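Oligopeptide-binding protein AppA (Bacillus subtilis, PDB 1XOC) binds oligopeptides as the solute-binding component of an ABC-type oligopeptide permease that can replace the Opp system in sporulation and genetic competence. Local coordinates at residues V103-S108 against L159-L164; F92-E97 against K181-G186. One frame throughout, in Å; residues are numbered along the deposited sequence.

Interaction 1 (V103-S108 against L159-L164); sequences VVFTYS and LPKHIL. With ZN (zinc ion), chain C.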
loop_
_atom_site.group_PDB
_atom_site.type_symbol
_atom_site.label_atom_id
_atom_site.label_comp_id
_atom_site.label_asym_id
_atom_site.label_seq_id
_atom_site.Cartn_x
_atom_site.Cartn_y
_atom_site.Cartn_z
ATOM N N VAL A 103 -16.697 -14.950 10.063
ATOM C CA VAL A 103 -16.652 -13.498 10.015
ATOM C C VAL A 103 -16.492 -12.917 11.416
ATOM O O VAL A 103 -15.709 -11.981 11.646
ATOM C CB VAL A 103 -17.952 -12.932 9.314
ATOM C CG1 VAL A 103 -18.029 -11.403 9.352
ATOM C CG2 VAL A 103 -18.074 -13.446 7.878
ATOM N N VAL A 104 -17.245 -13.447 12.368
ATOM C CA VAL A 104 -17.137 -13.018 13.756
ATOM C C VAL A 104 -15.714 -13.305 14.283
ATOM O O VAL A 104 -15.114 -12.457 14.932
ATOM C CB VAL A 104 -18.222 -13.667 14.671
ATOM C CG1 VAL A 104 -17.951 -13.296 16.141
ATOM C CG2 VAL A 104 -19.610 -13.244 14.216
ATOM N N PHE A 105 -15.204 -14.492 14.002
ATOM C CA PHE A 105 -13.850 -14.830 14.389
ATOM C C PHE A 105 -12.855 -13.822 13.845
ATOM O O PHE A 105 -12.068 -13.277 14.586
ATOM C CB PHE A 105 -13.507 -16.241 13.905
ATOM C CG PHE A 105 -12.041 -16.536 13.892
ATOM C CD1 PHE A 105 -11.332 -16.554 15.057
ATOM C CD2 PHE A 105 -11.383 -16.778 12.722
ATOM C CE1 PHE A 105 -10.008 -16.813 15.039
ATOM C CE2 PHE A 105 -10.051 -17.032 12.719
ATOM C CZ PHE A 105 -9.370 -17.044 13.872
ATOM N N THR A 106 -12.899 -13.582 12.543
ATOM C CA THR A 106 -11.873 -12.794 11.880
ATOM C C THR A 106 -11.873 -11.363 12.395
ATOM O O THR A 106 -10.825 -10.849 12.750
ATOM C CB THR A 106 -12.061 -12.802 10.366
ATOM O OG1 THR A 106 -12.017 -14.154 9.878
ATOM C CG2 THR A 106 -11.011 -11.993 9.685
ATOM N N TYR A 107 -13.031 -10.729 12.470
ATOM C CA TYR A 107 -13.044 -9.333 12.888
ATOM C C TYR A 107 -12.865 -9.142 14.394
ATOM O O TYR A 107 -12.520 -8.027 14.834
ATOM C CB TYR A 107 -14.358 -8.685 12.492
ATOM C CG TYR A 107 -14.488 -8.260 11.049
ATOM C CD1 TYR A 107 -14.818 -9.172 10.051
ATOM C CD2 TYR A 107 -14.246 -6.945 10.676
ATOM C CE1 TYR A 107 -14.946 -8.760 8.702
ATOM C CE2 TYR A 107 -14.409 -6.530 9.333
ATOM C CZ TYR A 107 -14.738 -7.441 8.369
ATOM O OH TYR A 107 -14.836 -7.005 7.076
ATOM N N SER A 108 -13.039 -10.208 15.185
ATOM C CA SER A 108 -12.810 -10.157 16.628
ATOM C C SER A 108 -11.322 -10.198 16.996
ATOM O O SER A 108 -10.940 -9.726 18.069
ATOM C CB SER A 108 -13.532 -11.309 17.334
ATOM O OG SER A 108 -14.937 -11.082 17.253
ATOM N N LEU A 159 -11.225 -15.529 7.415
ATOM C CA LEU A 159 -10.435 -16.705 7.778
ATOM C C LEU A 159 -11.305 -17.830 8.345
ATOM O O LEU A 159 -12.357 -17.567 8.932
ATOM C CB LEU A 159 -9.386 -16.316 8.820
ATOM C CG LEU A 159 -8.440 -15.164 8.460
ATOM C CD1 LEU A 159 -7.588 -14.818 9.673
ATOM C CD2 LEU A 159 -7.554 -15.530 7.295
ATOM N N PRO A 160 -10.872 -19.099 8.197
ATOM C CA PRO A 160 -11.627 -20.234 8.692
ATOM C C PRO A 160 -11.448 -20.499 10.199
ATOM O O PRO A 160 -10.374 -20.937 10.653
ATOM C CB PRO A 160 -11.076 -21.399 7.865
ATOM C CG PRO A 160 -9.708 -20.995 7.529
ATOM C CD PRO A 160 -9.709 -19.512 7.414
ATOM N N LYS A 161 -12.511 -20.276 10.961
ATOM C CA LYS A 161 -12.492 -20.502 12.383
ATOM C C LYS A 161 -12.219 -21.969 12.709
ATOM O O LYS A 161 -11.557 -22.287 13.700
ATOM C CB LYS A 161 -13.787 -20.076 13.040
ATOM C CG LYS A 161 -13.754 -20.135 14.542
ATOM C CD LYS A 161 -15.068 -19.673 15.149
ATOM C CE LYS A 161 -15.024 -19.718 16.643
ATOM N NZ LYS A 161 -16.363 -19.433 17.289
ATOM N N HIS A 162 -12.726 -22.884 11.886
ATOM C CA HIS A 162 -12.518 -24.297 12.175
ATOM C C HIS A 162 -11.074 -24.712 12.015
ATOM O O HIS A 162 -10.689 -25.814 12.417
ATOM C CB HIS A 162 -13.421 -25.199 11.322
ATOM C CG HIS A 162 -13.254 -25.029 9.850
ATOM N ND1 HIS A 162 -14.163 -24.327 9.082
ATOM C CD2 HIS A 162 -12.310 -25.491 8.997
ATOM C CE1 HIS A 162 -13.772 -24.355 7.817
ATOM N NE2 HIS A 162 -12.642 -25.041 7.740
ATOM N N ILE A 163 -10.250 -23.819 11.458
ATOM C CA ILE A 163 -8.802 -24.073 11.439
ATOM C C ILE A 163 -8.068 -23.271 12.528
ATOM O O ILE A 163 -7.187 -23.811 13.242
ATOM C CB ILE A 163 -8.182 -23.773 10.056
ATOM C CG1 ILE A 163 -8.848 -24.634 8.958
ATOM C CG2 ILE A 163 -6.655 -24.024 10.093
ATOM C CD1 ILE A 163 -8.352 -24.407 7.570
ATOM N N LEU A 164 -8.397 -21.986 12.628
ATOM C CA LEU A 164 -7.598 -21.044 13.444
ATOM C C LEU A 164 -8.237 -20.601 14.753
ATOM O O LEU A 164 -7.596 -19.864 15.528
ATOM C CB LEU A 164 -7.341 -19.779 12.635
ATOM C CG LEU A 164 -6.529 -19.978 11.374
ATOM C CD1 LEU A 164 -6.505 -18.747 10.536
ATOM C CD2 LEU A 164 -5.097 -20.437 11.748
HETATM ZN ZN ZN C . -16.248 -23.645 9.528
HETATM O O HOH W 1 -15.550 -22.211 10.749
HETATM O O HOH W 2 -18.159 -23.281 10.661
HETATM O O HOH W 3 -17.356 -24.936 8.207
HETATM O O HOH W 4 -16.791 -25.012 11.156
HETATM O O HOH W 5 -16.349 -22.381 8.121
#
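Phe-105 and Thr-106, neighbours on helix 100-108, meet the turn that leads into the short helix 161-164, and the contact is a worked example of a helix docking on the N-terminus of another within the fold of the family 5 solute-binding proteins. Pro-160 holds the N-cap position of the short helix, and its carbonyl O accepts from both Ile-163 N and Leu-164 N, which closes the first turn. The Phe-105 ring packs against this turn. With CG anti to the backbone N (chi1 163°), the ring swings off helix 100-108 and reaches across to Leu-164, whose side chain it crosses at about a right angle. The far end of the ring does the touching there, CZ of Phe-105 lying 3.6 Å from CB of Leu-164. On the rim nearer Leu-159, CE2 packs 4.0 Å from Leu-159 CB, while the carbonyl O of Leu-159 sits at the ring edge, in its plane. CB and CG of Lys-161 pass obliquely over the root of the aromatic side chain, Phe-105 CB to Lys-161 CB being 3.9 Å, and the extended lysine chain then carries the amine away. Replacing Phe-105 by an alanine would probably open a gap between the two helices, with Leu-164 CB and the aliphatic base of Lys-161 left without their aromatic partner. Outside the apolar patch, Asp-102 OD1 accepts from Lys-161 N, tying helix 100-108 to the start of the short helix. Beside the ring, the buried Thr-106 hydroxyl supplies the polar link: its OG1, hydrogen-bonded also to Asp-102 O, accepts from Leu-159 N at 2.9 Å, with an N-H...O angle of 163°.

Interaction 2 (F92-E97 against K181-G186); sequences FHDGKE and KPIGSG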
loop_
_atom_site.group_PDB
_atom_site.type_symbol
_atom_site.label_atom_id
_atom_site.label_comp_id
_atom_site.label_asym_id
_atom_site.label_seq_id
_atom_site.Cartn_x
_atom_site.Cartn_y
_atom_site.Cartn_z
ATOM N N PHE A 92 -14.820 -22.795 1.803
ATOM C CA PHE A 92 -13.375 -22.735 1.874
ATOM C C PHE A 92 -12.729 -23.819 0.984
ATOM O O PHE A 92 -13.355 -24.796 0.560
ATOM C CB PHE A 92 -12.892 -22.889 3.311
ATOM C CG PHE A 92 -13.142 -21.686 4.180
ATOM C CD1 PHE A 92 -14.168 -21.684 5.106
ATOM C CD2 PHE A 92 -12.339 -20.571 4.084
ATOM C CE1 PHE A 92 -14.368 -20.583 5.899
ATOM C CE2 PHE A 92 -12.563 -19.444 4.882
ATOM C CZ PHE A 92 -13.562 -19.463 5.790
ATOM N N HIS A 93 -11.448 -23.668 0.726
ATOM C CA HIS A 93 -10.724 -24.603 -0.150
ATOM C C HIS A 93 -10.677 -26.045 0.375
ATOM O O HIS A 93 -10.360 -26.964 -0.385
ATOM C CB HIS A 93 -9.313 -24.088 -0.429
ATOM C CG HIS A 93 -9.289 -22.738 -1.086
ATOM N ND1 HIS A 93 -8.282 -21.818 -0.855
ATOM C CD2 HIS A 93 -10.158 -22.146 -1.951
ATOM C CE1 HIS A 93 -8.528 -20.725 -1.560
ATOM N NE2 HIS A 93 -9.664 -20.894 -2.229
ATOM N N ASP A 94 -11.013 -26.239 1.645
ATOM C CA ASP A 94 -11.092 -27.583 2.241
ATOM C C ASP A 94 -12.483 -28.200 2.097
ATOM O O ASP A 94 -12.734 -29.334 2.570
ATOM C CB ASP A 94 -10.677 -27.536 3.724
ATOM C CG ASP A 94 -11.527 -26.585 4.541
ATOM O OD1 ASP A 94 -12.502 -26.009 4.021
ATOM O OD2 ASP A 94 -11.249 -26.413 5.756
ATOM N N GLY A 95 -13.381 -27.495 1.422
ATOM C CA GLY A 95 -14.738 -27.991 1.187
ATOM C C GLY A 95 -15.777 -27.630 2.232
ATOM O O GLY A 95 -16.951 -27.955 2.080
ATOM N N LYS A 96 -15.348 -26.934 3.278
ATOM C CA LYS A 96 -16.234 -26.562 4.366
ATOM C C LYS A 96 -16.906 -25.225 4.159
ATOM O O LYS A 96 -16.334 -24.289 3.610
ATOM C CB LYS A 96 -15.479 -26.584 5.684
ATOM C CG LYS A 96 -15.372 -27.992 6.225
ATOM C CD LYS A 96 -14.037 -28.251 6.889
ATOM C CE LYS A 96 -14.026 -29.575 7.612
ATOM N NZ LYS A 96 -14.456 -29.462 9.039
ATOM N N GLU A 97 -18.139 -25.141 4.629
ATOM C CA GLU A 97 -18.968 -23.976 4.396
ATOM C C GLU A 97 -18.466 -22.792 5.200
ATOM O O GLU A 97 -18.155 -22.933 6.383
ATOM C CB GLU A 97 -20.402 -24.287 4.816
ATOM C CG GLU A 97 -21.424 -23.131 4.706
ATOM C CD GLU A 97 -22.258 -23.202 3.467
ATOM O OE1 GLU A 97 -21.749 -23.790 2.484
ATOM O OE2 GLU A 97 -23.404 -22.667 3.454
ATOM N N LYS A 181 0.296 -23.012 4.434
ATOM C CA LYS A 181 -0.954 -23.741 4.478
ATOM C C LYS A 181 -2.197 -22.863 4.495
ATOM O O LYS A 181 -3.120 -23.138 5.232
ATOM C CB LYS A 181 -0.981 -24.675 5.682
ATOM C CG LYS A 181 0.087 -25.740 5.622
ATOM C CD LYS A 181 -0.309 -26.937 6.437
ATOM C CE LYS A 181 -0.137 -26.649 7.893
ATOM N NZ LYS A 181 -1.045 -27.484 8.741
ATOM N N PRO A 182 -2.228 -21.807 3.693
ATOM C CA PRO A 182 -3.415 -20.965 3.796
ATOM C C PRO A 182 -4.635 -21.635 3.191
ATOM O O PRO A 182 -4.528 -22.318 2.172
ATOM C CB PRO A 182 -3.022 -19.722 2.995
ATOM C CG PRO A 182 -2.104 -20.216 1.973
ATOM C CD PRO A 182 -1.305 -21.273 2.673
ATOM N N ILE A 183 -5.788 -21.436 3.819
ATOM C CA ILE A 183 -7.075 -21.950 3.340
ATOM C C ILE A 183 -8.035 -20.773 3.340
ATOM O O ILE A 183 -8.277 -20.209 4.380
ATOM C CB ILE A 183 -7.614 -23.094 4.227
ATOM C CG1 ILE A 183 -6.671 -24.318 4.162
ATOM C CG2 ILE A 183 -9.073 -23.426 3.864
ATOM C CD1 ILE A 183 -6.651 -24.998 2.842
ATOM N N GLY A 184 -8.562 -20.416 2.166
ATOM C CA GLY A 184 -9.459 -19.296 1.982
ATOM C C GLY A 184 -10.645 -19.745 1.166
ATOM O O GLY A 184 -10.807 -20.937 0.863
ATOM N N SER A 185 -11.522 -18.804 0.843
ATOM C CA SER A 185 -12.666 -19.085 -0.003
ATOM C C SER A 185 -12.530 -18.333 -1.341
ATOM O O SER A 185 -13.489 -18.275 -2.111
ATOM C CB SER A 185 -13.966 -18.722 0.710
ATOM O OG SER A 185 -14.032 -17.337 1.006
ATOM N N GLY A 186 -11.321 -17.827 -1.647
ATOM C CA GLY A 186 -11.164 -16.995 -2.830
ATOM C C GLY A 186 -11.028 -17.810 -4.089
ATOM O O GLY A 186 -11.043 -19.061 -4.050
HETATM O O HOH W 6 -5.582 -22.395 -0.445
#
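Residues 92-95 form a type I beta turn in the loop between strand 81-86 and helix 100-108, and the backbone just inside it joins the irregular segment 181-186, in the loop leading to strand 188-194, where His-93 N donates to Gly-184 O at 2.8 Å with a bent N-H...O angle of 137°. The same carbonyl O takes a CA-H...O contact from Phe-92 and stands 3.0 Å above the plane of the His-93 imidazole, over its centre. Setting CG anti to the carbonyl carbon (chi1 -59°) folds the histidine back over the carbonyl that its own N meets. NE2 of His-93 donates to Gly-186 O at 2.9 Å, almost straight at 174° and within the ring plane, whereas ND1 shares water 6 with Pro-182 O. Phe-92 turns its ring rim to Gly-184, with CD2 3.5 Å from Gly-184 C, and Ile-183 CG2 fits against Phe-92 CB at 3.9 Å. Asp-94 has a different task: its OD1 accepts from Lys-96 N in an Asx turn, met from above the carboxylate plane, while OD2 turns to His-162 of the neighbouring helix. Gly-186 O is also bound by Asn-204 ND2. The chemistry implies an imidazole fixed in its rotation, bonded through NE2 and, by way of a water, through ND1 to a mainly backbone surface, with a carbonyl O lying over one face.

In the fold
Interaction 1 is nested within the chain loop that interaction 2 closes, and their centres lie about 12 Å apart. They meet directly: Asp-94 OD2 probably hydrogen-bonds His-162 NE2 at 2.8 Å, and Pro-160 CA packs 3.6 Å from Phe-92 CZ. His-162 thereby joins the two contacts to a zinc ion, which its ND1 binds at 2.2 Å along with five waters. Asp-94 is thus a second-shell partner of that metal, likely to orient the imidazole and perhaps to make it a stronger ligand. Both contacts sit on the same side of the chain's centre, about 24 and 25 Å from it.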